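Local coordinates for binding domain (Hc) of Paraclostridial Mosquitocidal Protein 1 (Paraclostridium bifermentans, PDB 6HOX) that targets host nerve cells as the receptor-binding part of a clostridial neurotoxin-like toxin directed against Anopheles mosquitoes, at residues N131-M136 and D145-L150; I110-V115 and I125-G130; H168-V173 and T180-G185. One frame throughout, in Å; residues are numbered along the deposited sequence.

Contact 1 of 3, residues N131-M136 and D145-L150; sequences NLVWRM and DIITSL
The guanidinium of Arg135 turns its edge to Asp145: NE and NH2 both reach OD2, which lies almost in the guanidinium plane, while the carboxylate stands nearly perpendicular, the two planes 84° apart. NE takes the anti lone pair of OD2 and NH2 meets the same oxygen from above the carboxylate plane, Arg135 NH2 to Asp145 OD2 being 2.9 Å. A bend at chi3 (-59°) turns the otherwise extended arginine back over its neighbour strand, and NH2 has a second acid, Glu111. This is an antiparallel beta hairpin of the concanavalin-like N-terminal half of the binding domain. Trp134 and Ile146 form a hydrogen-bonded pair, and on their face of the sheet the indole meets the ring of Trp123 and packs on Ile171 and Val173. On the other face, Val133 CG2 lies alongside Ile147 CG1, 3.9 Å away.

Beyond Ile147 side chains take over part of the backbone pairing. Thr148 OG1 sits between its own backbone N and carbonyl carbon (chi1 66°), where it receives the N-H of Leu132 and donates to Asn131 OD1 at 2.6 Å, in the amide plane and on a lone pair. The same OD1 also accepts Leu150 N, tilted out of that plane. Asn131 ND2 closes the ring with a nearly straight bond to Leu150 O, 2.9 Å long.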
# COMPACT_ATOMS: atom_id res chain seq x y z
N ASN A 131 6.02 -9.02 -10.58
CA ASN A 131 4.64 -9.47 -10.68
C ASN A 131 4.47 -10.72 -9.81
O ASN A 131 5.40 -11.19 -9.18
CB ASN A 131 4.24 -9.65 -12.15
CG ASN A 131 3.73 -8.36 -12.76
OD1 ASN A 131 2.58 -7.97 -12.54
ND2 ASN A 131 4.57 -7.68 -13.51
N LEU A 132 3.23 -11.20 -9.72
CA LEU A 132 2.82 -12.30 -8.84
C LEU A 132 2.37 -13.46 -9.73
O LEU A 132 1.77 -13.22 -10.78
CB LEU A 132 1.68 -11.79 -7.94
CG LEU A 132 1.42 -12.56 -6.65
CD1 LEU A 132 2.55 -12.39 -5.66
CD2 LEU A 132 0.13 -12.10 -6.01
N VAL A 133 2.76 -14.67 -9.33
CA VAL A 133 2.37 -15.91 -10.01
C VAL A 133 1.57 -16.77 -9.03
O VAL A 133 2.04 -17.02 -7.91
CB VAL A 133 3.60 -16.71 -10.48
CG1 VAL A 133 3.20 -18.02 -11.14
CG2 VAL A 133 4.47 -15.87 -11.41
N TRP A 134 0.40 -17.22 -9.49
CA TRP A 134 -0.37 -18.29 -8.91
C TRP A 134 -0.29 -19.48 -9.87
O TRP A 134 -0.56 -19.33 -11.07
CB TRP A 134 -1.83 -17.87 -8.66
CG TRP A 134 -2.75 -19.02 -8.37
CD1 TRP A 134 -3.69 -19.55 -9.21
CD2 TRP A 134 -2.81 -19.79 -7.17
NE1 TRP A 134 -4.34 -20.58 -8.60
CE2 TRP A 134 -3.82 -20.75 -7.34
CE3 TRP A 134 -2.13 -19.74 -5.94
CZ2 TRP A 134 -4.15 -21.67 -6.35
CZ3 TRP A 134 -2.45 -20.65 -4.96
CH2 TRP A 134 -3.45 -21.61 -5.17
N ARG A 135 0.12 -20.64 -9.37
CA ARG A 135 0.18 -21.81 -10.21
C ARG A 135 -0.41 -23.02 -9.48
O ARG A 135 -0.14 -23.22 -8.28
CB ARG A 135 1.62 -22.10 -10.66
CG ARG A 135 1.74 -23.42 -11.41
CD ARG A 135 3.09 -23.70 -12.03
NE ARG A 135 3.43 -22.65 -12.99
CZ ARG A 135 4.33 -21.70 -12.76
NH1 ARG A 135 5.23 -21.86 -11.80
NH2 ARG A 135 4.33 -20.59 -13.49
N MET A 136 -1.20 -23.80 -10.24
CA MET A 136 -1.73 -25.10 -9.86
C MET A 136 -1.17 -26.16 -10.82
O MET A 136 -1.08 -25.93 -12.04
CB MET A 136 -3.26 -25.10 -9.93
CG MET A 136 -3.90 -24.26 -8.83
SD MET A 136 -5.68 -24.07 -9.01
CE MET A 136 -5.72 -23.18 -10.55
N ASP A 145 -1.63 -21.47 -14.52
CA ASP A 145 -1.08 -20.40 -13.76
C ASP A 145 -1.70 -19.06 -14.19
O ASP A 145 -2.25 -18.91 -15.30
CB ASP A 145 0.45 -20.41 -13.80
CG ASP A 145 1.04 -20.65 -15.17
OD1 ASP A 145 0.40 -20.24 -16.15
OD2 ASP A 145 2.14 -21.25 -15.24
N ILE A 146 -1.67 -18.11 -13.25
CA ILE A 146 -1.95 -16.74 -13.51
C ILE A 146 -0.65 -15.99 -13.21
O ILE A 146 -0.04 -16.15 -12.15
CB ILE A 146 -3.16 -16.25 -12.68
CG1 ILE A 146 -4.43 -17.01 -13.06
CG2 ILE A 146 -3.36 -14.74 -12.83
CD1 ILE A 146 -5.62 -16.74 -12.18
N ILE A 147 -0.17 -15.24 -14.20
CA ILE A 147 0.99 -14.42 -14.04
C ILE A 147 0.51 -12.99 -14.29
O ILE A 147 0.12 -12.68 -15.40
CB ILE A 147 2.11 -14.89 -14.99
CG1 ILE A 147 2.47 -16.35 -14.71
CG2 ILE A 147 3.33 -13.98 -14.88
CD1 ILE A 147 3.35 -17.01 -15.74
N THR A 148 0.47 -12.15 -13.25
CA THR A 148 0.02 -10.77 -13.46
C THR A 148 1.02 -10.10 -14.42
O THR A 148 2.20 -10.45 -14.42
CB THR A 148 -0.17 -10.02 -12.14
OG1 THR A 148 1.11 -9.89 -11.54
CG2 THR A 148 -1.13 -10.70 -11.19
N SER A 149 0.52 -9.19 -15.26
CA SER A 149 1.32 -8.59 -16.33
C SER A 149 1.30 -7.07 -16.18
O SER A 149 1.27 -6.36 -17.14
CB SER A 149 0.83 -9.02 -17.71
OG SER A 149 -0.51 -8.59 -17.93
N LEU A 150 1.35 -6.60 -14.93
CA LEU A 150 1.34 -5.18 -14.62
C LEU A 150 2.71 -4.59 -14.96
O LEU A 150 3.72 -5.29 -14.90
CB LEU A 150 0.99 -5.00 -13.14
CG LEU A 150 -0.41 -5.46 -12.75
CD1 LEU A 150 -0.46 -5.96 -11.33
CD2 LEU A 150 -1.41 -4.35 -12.93

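Contact 2 of 3, residues I110-V115 and I125-G130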
# COMPACT_ATOMS: atom_id res chain seq x y z
N ILE A 110 13.15 -15.05 -13.80
CA ILE A 110 13.20 -16.22 -12.91
C ILE A 110 12.09 -16.10 -11.85
O ILE A 110 12.10 -15.15 -11.07
CB ILE A 110 14.59 -16.33 -12.26
CG1 ILE A 110 15.69 -16.55 -13.31
CG2 ILE A 110 14.62 -17.42 -11.19
CD1 ILE A 110 17.01 -15.93 -12.93
N GLU A 111 11.14 -17.06 -11.85
CA GLU A 111 10.11 -17.20 -10.81
C GLU A 111 10.78 -17.68 -9.52
O GLU A 111 11.54 -18.61 -9.58
CB GLU A 111 9.09 -18.31 -11.09
CG GLU A 111 8.03 -17.98 -12.11
CD GLU A 111 6.91 -19.01 -12.18
OE1 GLU A 111 6.70 -19.75 -11.20
OE2 GLU A 111 6.23 -19.05 -13.22
N TYR A 112 10.42 -17.10 -8.38
CA TYR A 112 10.85 -17.67 -7.11
C TYR A 112 9.67 -17.72 -6.13
O TYR A 112 8.74 -16.91 -6.19
CB TYR A 112 12.10 -16.99 -6.58
CG TYR A 112 12.02 -15.50 -6.34
CD1 TYR A 112 11.51 -14.97 -5.16
CD2 TYR A 112 12.49 -14.61 -7.28
CE1 TYR A 112 11.47 -13.60 -4.94
CE2 TYR A 112 12.45 -13.23 -7.09
CZ TYR A 112 11.94 -12.72 -5.91
OH TYR A 112 11.94 -11.37 -5.74
N ASP A 113 9.75 -18.71 -5.22
CA ASP A 113 8.68 -19.06 -4.29
C ASP A 113 8.52 -17.99 -3.20
O ASP A 113 9.50 -17.36 -2.76
CB ASP A 113 8.95 -20.39 -3.57
CG ASP A 113 9.01 -21.62 -4.45
OD1 ASP A 113 8.59 -21.54 -5.62
OD2 ASP A 113 9.48 -22.67 -3.95
N LEU A 114 7.27 -17.81 -2.78
CA LEU A 114 6.95 -17.11 -1.56
C LEU A 114 6.19 -18.06 -0.61
O LEU A 114 6.50 -18.14 0.58
CB LEU A 114 6.10 -15.89 -1.93
CG LEU A 114 5.69 -15.04 -0.73
CD1 LEU A 114 6.91 -14.56 0.04
CD2 LEU A 114 4.85 -13.86 -1.18
N VAL A 115 5.16 -18.72 -1.14
CA VAL A 115 4.35 -19.68 -0.41
C VAL A 115 4.19 -20.90 -1.32
O VAL A 115 3.76 -20.76 -2.45
CB VAL A 115 2.98 -19.12 0.00
CG1 VAL A 115 2.28 -20.07 0.96
CG2 VAL A 115 3.05 -17.72 0.60
N ILE A 125 2.51 -19.83 -4.75
CA ILE A 125 2.50 -18.39 -4.97
C ILE A 125 3.97 -17.97 -5.10
O ILE A 125 4.77 -18.25 -4.19
CB ILE A 125 1.80 -17.66 -3.81
CG1 ILE A 125 0.31 -18.01 -3.73
CG2 ILE A 125 1.99 -16.16 -3.92
CD1 ILE A 125 -0.32 -17.76 -2.37
N SER A 126 4.30 -17.35 -6.24
CA SER A 126 5.64 -16.94 -6.61
C SER A 126 5.68 -15.47 -7.02
O SER A 126 4.65 -14.85 -7.28
CB SER A 126 6.18 -17.81 -7.72
OG SER A 126 6.21 -19.16 -7.29
N LEU A 127 6.90 -14.95 -7.10
CA LEU A 127 7.18 -13.66 -7.65
C LEU A 127 8.02 -13.84 -8.91
O LEU A 127 8.85 -14.74 -8.98
CB LEU A 127 7.93 -12.82 -6.61
CG LEU A 127 7.14 -12.51 -5.34
CD1 LEU A 127 8.03 -11.82 -4.30
CD2 LEU A 127 5.93 -11.65 -5.66
N LYS A 128 7.77 -12.95 -9.89
CA LYS A 128 8.47 -12.94 -11.15
C LYS A 128 8.42 -11.53 -11.77
O LYS A 128 7.34 -11.02 -12.04
CB LYS A 128 7.82 -13.93 -12.11
CG LYS A 128 8.51 -14.05 -13.46
CD LYS A 128 7.79 -14.93 -14.44
CE LYS A 128 8.66 -15.31 -15.61
NZ LYS A 128 7.92 -16.16 -16.57
N ASP A 129 9.59 -10.92 -12.00
CA ASP A 129 9.67 -9.65 -12.75
C ASP A 129 8.66 -8.65 -12.19
O ASP A 129 7.82 -8.11 -12.93
CB ASP A 129 9.38 -9.86 -14.23
CG ASP A 129 10.35 -10.83 -14.87
OD1 ASP A 129 11.52 -10.84 -14.43
OD2 ASP A 129 9.93 -11.56 -15.80
N GLY A 130 8.70 -8.46 -10.87
CA GLY A 130 7.87 -7.48 -10.17
C GLY A 130 6.39 -7.82 -10.12
O GLY A 130 5.58 -6.98 -9.70
O HOH W 1 11.88 -12.60 -10.95
O HOH W 2 8.85 -20.14 -7.73
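Two successive N-H groups, those of Leu114 and Val115, converge on one carbonyl oxygen, Ile125 O, at 2.9 Å from Leu114 N and 3.1 Å from Val115 N. The second donor is tilted from the carbonyl plane while the first lies in it, and Ile125 N returns a nearly straight bond to Val115 O. This is a classic beta bulge: the extra residue shifts the register by one, as the chain turns a corner at Leu114 and Val115. Leu114, with a helical-range psi of -50°, still points its side chain into the interior, where it packs on Ile95 and Ile219.

Ahead of the bulge, Tyr112 and Leu127 form a regular antiparallel pair joined by two backbone bonds. The tyrosine CG is wedged between its own N and carbonyl carbon (chi1 58°), which swings the ring across Leu127; Leu127 CB then lies over one ring face, off-centre toward the rim, in a CH-pi contact. Leu127 CD1 comes to 3.9 Å from Tyr112 CE1. The phenol oxygen is bonded to Gln217.

Strand 112-113 belongs to the five-stranded sheet of the concanavalin-like jelly roll, and Asp113 also bonds through its backbone to Glu210. Val115 and Ile125 both pack on Phe224 of the adjoining sheet.

Polar groups gather about the pair Asp113 and Ser126. One water gives a proton to Asp113 OD1, 2.5 Å away, and is bonded to Ser126 OG; Asp113 also has Lys124 and Asn116 as partners. Glu111 crosses Lys128 at an angle, CG to CD 3.8 Å, so that the aliphatic parts touch while the charged ends stay apart; the glutamate's carboxylate pairs with Arg135. A second water bridges Ile110 and Asp129, donating to Ile110 O and accepting from Asp129 N, 3.0 Å away.

Contact 3 of 3, residues H168-V173 and T180-G185; sequences HITITV and TLYING
Asn184 carries the backbone pairing past the end of its strand: its OD1 accepts the N-H of His168 at 2.9 Å in a nearly straight bond, while its own backbone N donates to His168 O. CG lies anti to the carbonyl carbon (chi1 -62°), and this brings the amide oxygen back toward the partner strand although CB points away from it. Asn184 has a positive phi, as does Gly185 after it, and the chain turns here.

From there the backbone groups of the hydrogen-bonded pairs are satisfied in turn. Thr170 and Tyr182 exchange two bonds, of which Tyr182 N to Thr170 O is the shorter at 2.7 Å; Thr172 and Thr180 exchange another two.

Three waters satisfy further groups on the threonine and tyrosine side. One accepts from Gly185 N, is bonded to His168 ND1 and Thr170 OG1, and makes a weak bond to His168 O. A second joins Thr172 OG1 to Tyr182 OH, 2.6 Å from each, lying in the plane of the tyrosine ring at its edge. The third links Thr172 OG1 with Thr180 OG1, so that Thr172 OG1 has two water partners. The Tyr182 ring also has Thr170 O at its edge, and Val236 packs against Thr170 and Tyr182.

The reverse face is apolar. Ile169 and Ile183 lie side by side, CD1 of the first 3.7 Å from CG1 of the second, and Ile171 CG1 rests 3.9 Å from Leu181 CD1. Trp134 and Leu132 pack against the isoleucines of strand 167-174 from the facing sheet. The hairpin is part of the larger sheet of the concanavalin-like jelly-roll sandwich, its isoleucine and leucine face turned to the other sheet and its threonine and tyrosine face to helix 233-241.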
# COMPACT_ATOMS: atom_id res chain seq x y z
N HIS A 168 -3.55 -6.16 -1.32
CA HIS A 168 -4.35 -7.25 -0.85
C HIS A 168 -4.61 -8.16 -2.03
O HIS A 168 -5.11 -7.69 -3.06
CB HIS A 168 -5.68 -6.80 -0.22
CG HIS A 168 -6.40 -7.95 0.40
ND1 HIS A 168 -7.40 -8.62 -0.25
CD2 HIS A 168 -6.21 -8.58 1.58
CE1 HIS A 168 -7.82 -9.62 0.51
NE2 HIS A 168 -7.09 -9.64 1.62
N ILE A 169 -4.26 -9.43 -1.87
CA ILE A 169 -4.39 -10.42 -2.94
C ILE A 169 -5.46 -11.42 -2.53
O ILE A 169 -5.46 -11.88 -1.37
CB ILE A 169 -3.06 -11.15 -3.20
CG1 ILE A 169 -1.90 -10.16 -3.36
CG2 ILE A 169 -3.18 -12.07 -4.41
CD1 ILE A 169 -2.08 -9.19 -4.51
N THR A 170 -6.35 -11.74 -3.48
CA THR A 170 -7.33 -12.79 -3.29
C THR A 170 -7.27 -13.72 -4.51
O THR A 170 -7.24 -13.26 -5.64
CB THR A 170 -8.76 -12.25 -3.09
OG1 THR A 170 -8.81 -11.23 -2.09
CG2 THR A 170 -9.74 -13.34 -2.71
N ILE A 171 -7.26 -15.03 -4.24
CA ILE A 171 -7.29 -16.09 -5.26
C ILE A 171 -8.44 -17.04 -4.89
O ILE A 171 -8.44 -17.60 -3.80
CB ILE A 171 -5.93 -16.83 -5.31
CG1 ILE A 171 -4.77 -15.90 -5.66
CG2 ILE A 171 -5.94 -18.03 -6.25
CD1 ILE A 171 -3.45 -16.44 -5.20
N THR A 172 -9.42 -17.17 -5.78
CA THR A 172 -10.55 -18.04 -5.55
C THR A 172 -10.43 -19.23 -6.52
O THR A 172 -10.07 -19.05 -7.70
CB THR A 172 -11.88 -17.27 -5.66
OG1 THR A 172 -12.09 -16.86 -7.01
CG2 THR A 172 -11.93 -16.05 -4.77
N VAL A 173 -10.68 -20.43 -5.99
CA VAL A 173 -10.60 -21.68 -6.76
C VAL A 173 -11.94 -22.42 -6.61
O VAL A 173 -12.29 -22.90 -5.53
CB VAL A 173 -9.40 -22.52 -6.31
CG1 VAL A 173 -9.28 -23.82 -7.08
CG2 VAL A 173 -8.11 -21.71 -6.41
N THR A 180 -9.66 -17.50 -10.07
CA THR A 180 -9.75 -16.02 -10.26
C THR A 180 -8.81 -15.31 -9.28
O THR A 180 -8.75 -15.68 -8.11
CB THR A 180 -11.18 -15.51 -10.09
OG1 THR A 180 -12.00 -16.23 -11.02
CG2 THR A 180 -11.32 -14.03 -10.33
N LEU A 181 -8.08 -14.30 -9.79
CA LEU A 181 -7.15 -13.51 -8.99
C LEU A 181 -7.60 -12.04 -8.92
O LEU A 181 -7.96 -11.45 -9.94
CB LEU A 181 -5.73 -13.61 -9.55
CG LEU A 181 -4.66 -13.02 -8.62
CD1 LEU A 181 -3.39 -13.84 -8.63
CD2 LEU A 181 -4.34 -11.58 -8.98
N TYR A 182 -7.50 -11.48 -7.71
CA TYR A 182 -7.92 -10.13 -7.38
C TYR A 182 -6.74 -9.39 -6.72
O TYR A 182 -6.00 -10.00 -5.96
CB TYR A 182 -9.08 -10.15 -6.37
CG TYR A 182 -10.35 -10.83 -6.80
CD1 TYR A 182 -10.49 -12.21 -6.71
CD2 TYR A 182 -11.45 -10.11 -7.25
CE1 TYR A 182 -11.66 -12.84 -7.11
CE2 TYR A 182 -12.63 -10.73 -7.64
CZ TYR A 182 -12.73 -12.11 -7.59
OH TYR A 182 -13.88 -12.75 -7.96
N ILE A 183 -6.58 -8.09 -7.03
CA ILE A 183 -5.74 -7.17 -6.25
C ILE A 183 -6.65 -6.04 -5.74
O ILE A 183 -7.41 -5.47 -6.54
CB ILE A 183 -4.54 -6.62 -7.06
CG1 ILE A 183 -3.65 -7.75 -7.58
CG2 ILE A 183 -3.74 -5.64 -6.22
CD1 ILE A 183 -2.60 -7.34 -8.57
N ASN A 184 -6.59 -5.78 -4.42
CA ASN A 184 -7.36 -4.75 -3.74
C ASN A 184 -8.84 -4.89 -4.10
O ASN A 184 -9.53 -3.92 -4.39
CB ASN A 184 -6.79 -3.35 -4.04
CG ASN A 184 -5.36 -3.18 -3.54
OD1 ASN A 184 -4.90 -3.90 -2.65
ND2 ASN A 184 -4.64 -2.23 -4.12
N GLY A 185 -9.33 -6.14 -4.09
CA GLY A 185 -10.74 -6.40 -4.27
C GLY A 185 -11.20 -6.32 -5.73
O GLY A 185 -12.38 -6.50 -5.99
O HOH W 3 -8.03 -8.56 -2.97
O HOH W 4 -14.10 -15.26 -7.34
O HOH W 5 -12.86 -18.66 -9.08

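In the fold
Along the chain contact 2 comes first, then contact 1, then contact 3, all in the N-terminal, concanavalin-like part of the binding domain. Contacts 1 and 2 have centres about 9 Å apart and share the five-stranded sheet, in which strands 122-128 and 131-137 are neighbours; a probable hydrogen bond from Val133 N to Ser126 O joins them. Contact 3 belongs to the other sheet. Its centre is about 11 Å from that of contact 1, whose Leu150 packs on Ile183, and about 16 Å from that of contact 2, which it does not touch. Together they supply side chains to the interior between the two sheets.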